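Local coordinates for esterase D (Cellvibrio japonicus, PDB 2W87), which carries in this fragment a family 35 carbohydrate-binding module that binds glucuronic acid through calcium, within an enzyme probably involved in plant cell wall degradation, at residues G10-D19 with A31-V42. Sequence-based numbering, arbitrary orientation. Where two conformers were deposited one is given.
Sequences GFCRVDGTID and ANTNNAQGAAVV. With CA (calcium ion), chain C; GCU (alpha-D-glucopyranuronic acid), chain E.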
ATOM      1  N   GLY A  10       5.369   9.845  -5.271  1.00 14.90           N
ATOM      2  CA  GLY A  10       5.247   9.050  -4.053  1.00 14.53           C
ATOM      3  C   GLY A  10       4.895   7.599  -4.340  1.00 13.84           C
ATOM      4  O   GLY A  10       5.037   6.752  -3.472  1.00 13.75           O
ATOM      5  N   PHE A  11       4.438   7.300  -5.549  1.00 13.54           N
ATOM      6  CA  PHE A  11       4.219   5.894  -5.946  1.00 13.32           C
ATOM      7  C   PHE A  11       5.497   5.428  -6.612  1.00 13.49           C
ATOM      8  O   PHE A  11       5.947   6.045  -7.584  1.00 14.29           O
ATOM      9  CB  PHE A  11       3.034   5.743  -6.888  1.00 13.68           C
ATOM     10  CG  PHE A  11       2.682   4.296  -7.179  1.00 13.20           C
ATOM     11  CD1 PHE A  11       1.753   3.637  -6.394  1.00 13.10           C
ATOM     12  CD2 PHE A  11       3.278   3.614  -8.196  1.00 14.69           C
ATOM     13  CE1 PHE A  11       1.393   2.332  -6.640  1.00 13.74           C
ATOM     14  CE2 PHE A  11       2.951   2.272  -8.438  1.00 15.56           C
ATOM     15  CZ  PHE A  11       2.016   1.634  -7.646  1.00 14.60           C
ATOM     16  N   CYS A  12       6.080   4.350  -6.111  1.00 12.75           N
ATOM     17  CA  CYS A  12       7.387   3.922  -6.584  1.00 13.34           C
ATOM     18  C   CYS A  12       7.374   2.725  -7.525  1.00 13.46           C
ATOM     19  O   CYS A  12       8.095   2.705  -8.515  1.00 13.78           O
ATOM     20  CB  CYS A  12       8.320   3.643  -5.402  1.00 13.92           C
ATOM     21  SG  CYS A  12       8.682   5.115  -4.481  1.00 17.51           S
ATOM     22  N   ARG A  13       6.626   1.698  -7.185  1.00 12.58           N
ATOM     23  CA  ARG A  13       6.742   0.445  -7.905  1.00 13.21           C
ATOM     24  C   ARG A  13       5.605  -0.484  -7.574  1.00 11.63           C
ATOM     25  O   ARG A  13       5.062  -0.433  -6.480  1.00 10.10           O
ATOM     26  CB  ARG A  13       8.057  -0.285  -7.534  1.00 14.14           C
ATOM     27  CG  ARG A  13       8.358  -1.461  -8.411  1.00 17.79           C
ATOM     28  CD  ARG A  13       9.593  -2.192  -7.999  1.00 17.56           C
ATOM     29  NE  ARG A  13       9.329  -3.298  -7.095  1.00 20.75           N
ATOM     30  CZ  ARG A  13       9.653  -3.316  -5.803  1.00 21.93           C
ATOM     31  NH1 ARG A  13      10.250  -2.263  -5.240  1.00 24.01           N
ATOM     32  NH2 ARG A  13       9.371  -4.387  -5.064  1.00 19.18           N
ATOM     33  N   VAL A  14       5.223  -1.281  -8.567  1.00 11.16           N
ATOM     34  CA  VAL A  14       4.427  -2.500  -8.348  1.00 10.90           C
ATOM     35  C   VAL A  14       5.111  -3.661  -9.084  1.00 11.31           C
ATOM     36  O   VAL A  14       5.523  -3.521 -10.233  1.00 11.48           O
ATOM     37  CB  VAL A  14       2.960  -2.375  -8.800  1.00 10.97           C
ATOM     38  CG1 VAL A  14       2.849  -1.906 -10.241  1.00 11.77           C
ATOM     39  CG2 VAL A  14       2.195  -3.703  -8.570  1.00 11.10           C
ATOM     40  N   ASP A  15       5.266  -4.777  -8.371  1.00 10.80           N
ATOM     41  CA  ASP A  15       5.670  -6.034  -8.999  1.00 11.38           C
ATOM     42  C   ASP A  15       4.426  -6.644  -9.602  1.00 11.59           C
ATOM     43  O   ASP A  15       3.714  -7.419  -8.950  1.00 11.98           O
ATOM     44  CB  ASP A  15       6.304  -6.965  -7.980  1.00 11.27           C
ATOM     45  CG  ASP A  15       7.518  -6.356  -7.325  1.00 13.27           C
ATOM     46  OD1 ASP A  15       8.333  -5.741  -8.082  1.00 14.51           O
ATOM     47  OD2 ASP A  15       7.635  -6.456  -6.058  1.00 13.00           O
ATOM     48  N   GLY A  16       4.159  -6.275 -10.842  1.00 12.17           N
ATOM     49  CA  GLY A  16       2.860  -6.543 -11.468  1.00 11.71           C
ATOM     50  C   GLY A  16       2.518  -5.414 -12.428  1.00 12.61           C
ATOM     51  O   GLY A  16       3.380  -4.931 -13.137  1.00 13.47           O
ATOM     52  N   THR A  17       1.265  -4.979 -12.441  1.00 12.76           N
ATOM     53  CA  THR A  17       0.816  -3.951 -13.360  1.00 13.09           C
ATOM     54  C   THR A  17      -0.040  -2.928 -12.661  1.00 12.55           C
ATOM     55  O   THR A  17      -0.535  -3.193 -11.580  1.00 11.48           O
ATOM     56  CB  THR A  17      -0.012  -4.550 -14.537  1.00 14.19           C
ATOM     57  OG1 THR A  17      -1.045  -5.413 -14.050  1.00 15.42           O
ATOM     58  CG2 THR A  17       0.870  -5.311 -15.503  1.00 15.81           C
ATOM     59  N   ILE A  18      -0.199  -1.774 -13.301  1.00 12.23           N
ATOM     60  CA  ILE A  18      -1.246  -0.839 -12.954  1.00 12.51           C
ATOM     61  C   ILE A  18      -2.433  -1.063 -13.890  1.00 12.89           C
ATOM     62  O   ILE A  18      -2.298  -0.951 -15.095  1.00 12.70           O
ATOM     63  CB  ILE A  18      -0.780   0.620 -13.026  1.00 13.26           C
ATOM     64  CG1 ILE A  18       0.401   0.814 -12.094  1.00 14.29           C
ATOM     65  CG2 ILE A  18      -1.924   1.567 -12.627  1.00 12.93           C
ATOM     66  CD1 ILE A  18       0.018   0.682 -10.649  1.00 19.57           C
ATOM     67  N   ASP A  19      -3.588  -1.385 -13.311  1.00 12.85           N
ATOM     68  CA  ASP A  19      -4.744  -1.808 -14.065  1.00 13.68           C
ATOM     69  C   ASP A  19      -5.923  -0.893 -13.753  1.00 14.29           C
ATOM     70  O   ASP A  19      -5.900  -0.104 -12.788  1.00 12.98           O
ATOM     71  CB  ASP A  19      -5.146  -3.241 -13.693  1.00 13.64           C
ATOM     72  CG  ASP A  19      -4.149  -4.273 -14.112  1.00 15.62           C
ATOM     73  OD1 ASP A  19      -3.095  -3.936 -14.695  1.00 17.34           O
ATOM     74  OD2 ASP A  19      -4.450  -5.460 -13.861  1.00 17.89           O
ATOM     75  N   ALA A  31      -3.009  -0.859  -8.303  1.00  9.11           N
ATOM     76  CA  ALA A  31      -1.839  -1.719  -8.465  1.00 10.01           C
ATOM     77  C   ALA A  31      -2.295  -3.176  -8.334  1.00  9.88           C
ATOM     78  O   ALA A  31      -2.923  -3.572  -7.336  1.00 10.41           O
ATOM     79  CB  ALA A  31      -0.779  -1.384  -7.409  1.00 10.58           C
ATOM     80  N   ASN A  32      -1.941  -3.980  -9.333  1.00 10.18           N
ATOM     81  CA  ASN A  32      -2.260  -5.399  -9.368  1.00 10.56           C
ATOM     82  C   ASN A  32      -0.974  -6.228  -9.312  1.00 10.50           C
ATOM     83  O   ASN A  32      -0.265  -6.340 -10.307  1.00 12.01           O
ATOM     84  CB  ASN A  32      -3.007  -5.706 -10.666  1.00 10.77           C
ATOM     85  CG  ASN A  32      -3.273  -7.183 -10.866  1.00 10.67           C
ATOM     86  OD1 ASN A  32      -2.954  -8.014 -10.001  1.00 11.18           O
ATOM     87  ND2 ASN A  32      -3.878  -7.522 -12.018  1.00 13.68           N
ATOM     88  N   THR A  33      -0.649  -6.772  -8.150  1.00 10.81           N
ATOM     89  CA  THR A  33       0.574  -7.574  -8.015  1.00 10.66           C
ATOM     90  C   THR A  33       0.485  -8.887  -8.786  1.00 11.50           C
ATOM     91  O   THR A  33      -0.593  -9.483  -8.906  1.00 10.65           O
ATOM     92  CB  THR A  33       0.897  -7.948  -6.545  1.00 10.74           C
ATOM     93  OG1 THR A  33      -0.212  -8.646  -5.957  1.00 11.49           O
ATOM     94  CG2 THR A  33       1.239  -6.704  -5.740  1.00 11.38           C
ATOM     95  N   ASN A  34       1.633  -9.313  -9.297  1.00 12.01           N
ATOM     96  CA  ASN A  34       1.865 -10.699  -9.627  1.00 12.90           C
ATOM     97  C   ASN A  34       1.296 -11.588  -8.538  1.00 12.96           C
ATOM     98  O   ASN A  34       1.346 -11.231  -7.368  1.00 12.45           O
ATOM     99  CB  ASN A  34       3.373 -10.980  -9.663  1.00 12.77           C
ATOM    100  CG  ASN A  34       4.090 -10.272 -10.810  1.00 15.18           C
ATOM    101  OD1 ASN A  34       3.493 -10.024 -11.854  1.00 16.71           O
ATOM    102  ND2 ASN A  34       5.393  -9.971 -10.621  1.00 15.53           N
ATOM    103  N   ASN A  35       0.793 -12.760  -8.914  1.00 13.79           N
ATOM    104  CA  ASN A  35       0.303 -13.730  -7.948  0.50 14.66           C
ATOM    105  C   ASN A  35       1.457 -14.608  -7.471  1.00 14.17           C
ATOM    106  O   ASN A  35       1.641 -15.745  -7.932  1.00 14.36           O
ATOM    107  CB  ASN A  35      -0.847 -14.522  -8.572  0.50 15.27           C
ATOM    108  CG  ASN A  35      -1.882 -13.605  -9.226  0.50 17.13           C
ATOM    109  OD1 ASN A  35      -2.133 -12.492  -8.746  0.50 18.63           O
ATOM    110  ND2 ASN A  35      -2.431 -14.036 -10.349  0.50 18.85           N
ATOM    111  N   ALA A  36       2.232 -14.056  -6.559  1.00 13.59           N
ATOM    112  CA  ALA A  36       3.410 -14.680  -6.005  1.00 14.19           C
ATOM    113  C   ALA A  36       3.680 -14.111  -4.627  1.00 13.73           C
ATOM    114  O   ALA A  36       3.474 -12.921  -4.369  1.00 13.24           O
ATOM    115  CB  ALA A  36       4.605 -14.420  -6.895  1.00 15.03           C
ATOM    116  N   GLN A  37       4.203 -14.947  -3.753  1.00 14.13           N
ATOM    117  CA  GLN A  37       4.600 -14.491  -2.452  1.00 14.50           C
ATOM    118  C   GLN A  37       5.705 -13.455  -2.620  1.00 13.58           C
ATOM    119  O   GLN A  37       6.572 -13.578  -3.494  1.00 13.86           O
ATOM    120  CB  GLN A  37       5.083 -15.673  -1.624  1.00 15.31           C
ATOM    121  CG  GLN A  37       5.322 -15.367  -0.203  1.00 17.48           C
ATOM    122  CD  GLN A  37       5.907 -16.577   0.473  1.00 21.84           C
ATOM    123  OE1 GLN A  37       5.254 -17.623   0.555  1.00 26.56           O
ATOM    124  NE2 GLN A  37       7.154 -16.484   0.879  1.00 23.91           N
ATOM    125  N   GLY A  38       5.626 -12.402  -1.825  1.00 12.52           N
ATOM    126  CA  GLY A  38       6.612 -11.349  -1.846  1.00 12.38           C
ATOM    127  C   GLY A  38       6.341 -10.242  -2.846  1.00 11.48           C
ATOM    128  O   GLY A  38       6.958  -9.173  -2.768  1.00 12.55           O
ATOM    129  N   ALA A  39       5.439 -10.462  -3.796  1.00 11.46           N
ATOM    130  CA  ALA A  39       5.115  -9.396  -4.752  1.00 11.01           C
ATOM    131  C   ALA A  39       4.630  -8.150  -3.995  1.00 11.11           C
ATOM    132  O   ALA A  39       3.790  -8.242  -3.105  1.00 10.22           O
ATOM    133  CB  ALA A  39       4.095  -9.877  -5.776  1.00 10.92           C
ATOM    134  N   ALA A  40       5.169  -6.986  -4.369  1.00 11.14           N
ATOM    135  CA  ALA A  40       4.996  -5.771  -3.591  1.00 10.95           C
ATOM    136  C   ALA A  40       4.419  -4.573  -4.336  1.00 10.38           C
ATOM    137  O   ALA A  40       4.432  -4.494  -5.596  1.00  9.66           O
ATOM    138  CB  ALA A  40       6.305  -5.393  -2.906  1.00 11.23           C
ATOM    139  N   VAL A  41       3.888  -3.650  -3.524  1.00  9.24           N
ATOM    140  CA  VAL A  41       3.592  -2.290  -3.951  1.00 10.00           C
ATOM    141  C   VAL A  41       4.447  -1.423  -3.072  1.00  9.62           C
ATOM    142  O   VAL A  41       4.545  -1.672  -1.852  1.00  9.74           O
ATOM    143  CB  VAL A  41       2.090  -1.912  -3.824  1.00 10.06           C
ATOM    144  CG1 VAL A  41       1.847  -0.489  -4.380  1.00 10.29           C
ATOM    145  CG2 VAL A  41       1.243  -2.934  -4.562  1.00 10.16           C
ATOM    146  N   VAL A  42       5.075  -0.408  -3.667  1.00  9.07           N
ATOM    147  CA  VAL A  42       6.027   0.437  -2.938  1.00  9.82           C
ATOM    148  C   VAL A  42       5.721   1.924  -3.125  1.00 10.79           C
ATOM    149  O   VAL A  42       5.483   2.391  -4.254  1.00 10.69           O
ATOM    150  CB  VAL A  42       7.505   0.159  -3.347  1.00  9.70           C
ATOM    151  CG1 VAL A  42       8.485   0.956  -2.486  1.00 11.43           C
ATOM    152  CG2 VAL A  42       7.829  -1.328  -3.281  1.00  9.92           C
TER
HETATM  153 CA    CA C1148      -2.922 -10.002  -8.765  1.00 11.65          CA
HETATM  154  C1  GCU E1150      -8.090 -11.612 -11.595  1.00 15.59           C
HETATM  155  C2  GCU E1150      -8.479 -10.145 -11.412  1.00 14.65           C
HETATM  156  C3  GCU E1150      -7.226  -9.328 -11.112  1.00 13.66           C
HETATM  157  C4  GCU E1150      -6.621  -9.849  -9.824  1.00 13.16           C
HETATM  158  C5  GCU E1150      -6.323 -11.346 -10.001  1.00 14.00           C
HETATM  159  C6  GCU E1150      -5.763 -11.981  -8.736  1.00 13.94           C
HETATM  160  O1  GCU E1150      -7.163 -11.653 -12.679  1.00 18.63           O
HETATM  161  O2  GCU E1150      -9.073  -9.661 -12.605  1.00 16.32           O
HETATM  162  O3  GCU E1150      -7.533  -7.939 -10.980  1.00 12.84           O
HETATM  163  O4  GCU E1150      -5.383  -9.170  -9.495  1.00 14.93           O
HETATM  164  O5  GCU E1150      -7.521 -12.049 -10.329  1.00 14.90           O
HETATM  165  O6A GCU E1150      -4.825 -11.380  -8.192  1.00 13.26           O
HETATM  166  O6B GCU E1150      -6.253 -13.057  -8.315  1.00 14.19           O
HETATM  167  O   HOH W   1      -2.204 -10.710  -6.512  1.00 11.80           O
HETATM  168  O   HOH W   2      -2.644 -10.931 -10.995  1.00 14.75           O
HETATM  169  O   HOH W   3      -3.503  -8.256  -7.111  1.00 11.39           O
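Strand 11-14 pairs antiparallel with strand 40-42, and after a turn at Asp15 strand 16-19 does the same with strand 31-33, in the beta-sandwich fold of this carbohydrate-binding module. The first pairing opens with a classic beta bulge: Cys12 N (2.8 Å) and Arg13 N (3.2 Å) both donate to Val42 O, from the same face of its carbonyl plane. Thr17 and Asn32 form a hydrogen-bonded pair in the second, and Asn34 N reaches Asp15 O between the two.

Arg13 grips the Asp15 carboxylate side-on through NE and NH2, with Val42 CG2 over one face of its guanidinium. Asp15 OD2 takes Arg13 NH2 on its syn side and Ala40 N, at 3.0 Å, on its anti side, which helps fix the carboxylate. Among apolar contacts, Phe11 CE1 packs on Val41 CG1 at 3.6 Å, and Ala31 CB meets both Val14 CG2 and Ile18 CD1.

Calcium, bound by Asn32 OD1, Thr33 O and the side chain of Asn35, also holds O4 and O6A of the glucuronic acid. With CG anti to the backbone N (chi1 175°), Asn32 ND2 donates to Asp19 OD2 at 2.8 Å, with an N-H...O angle of 176°.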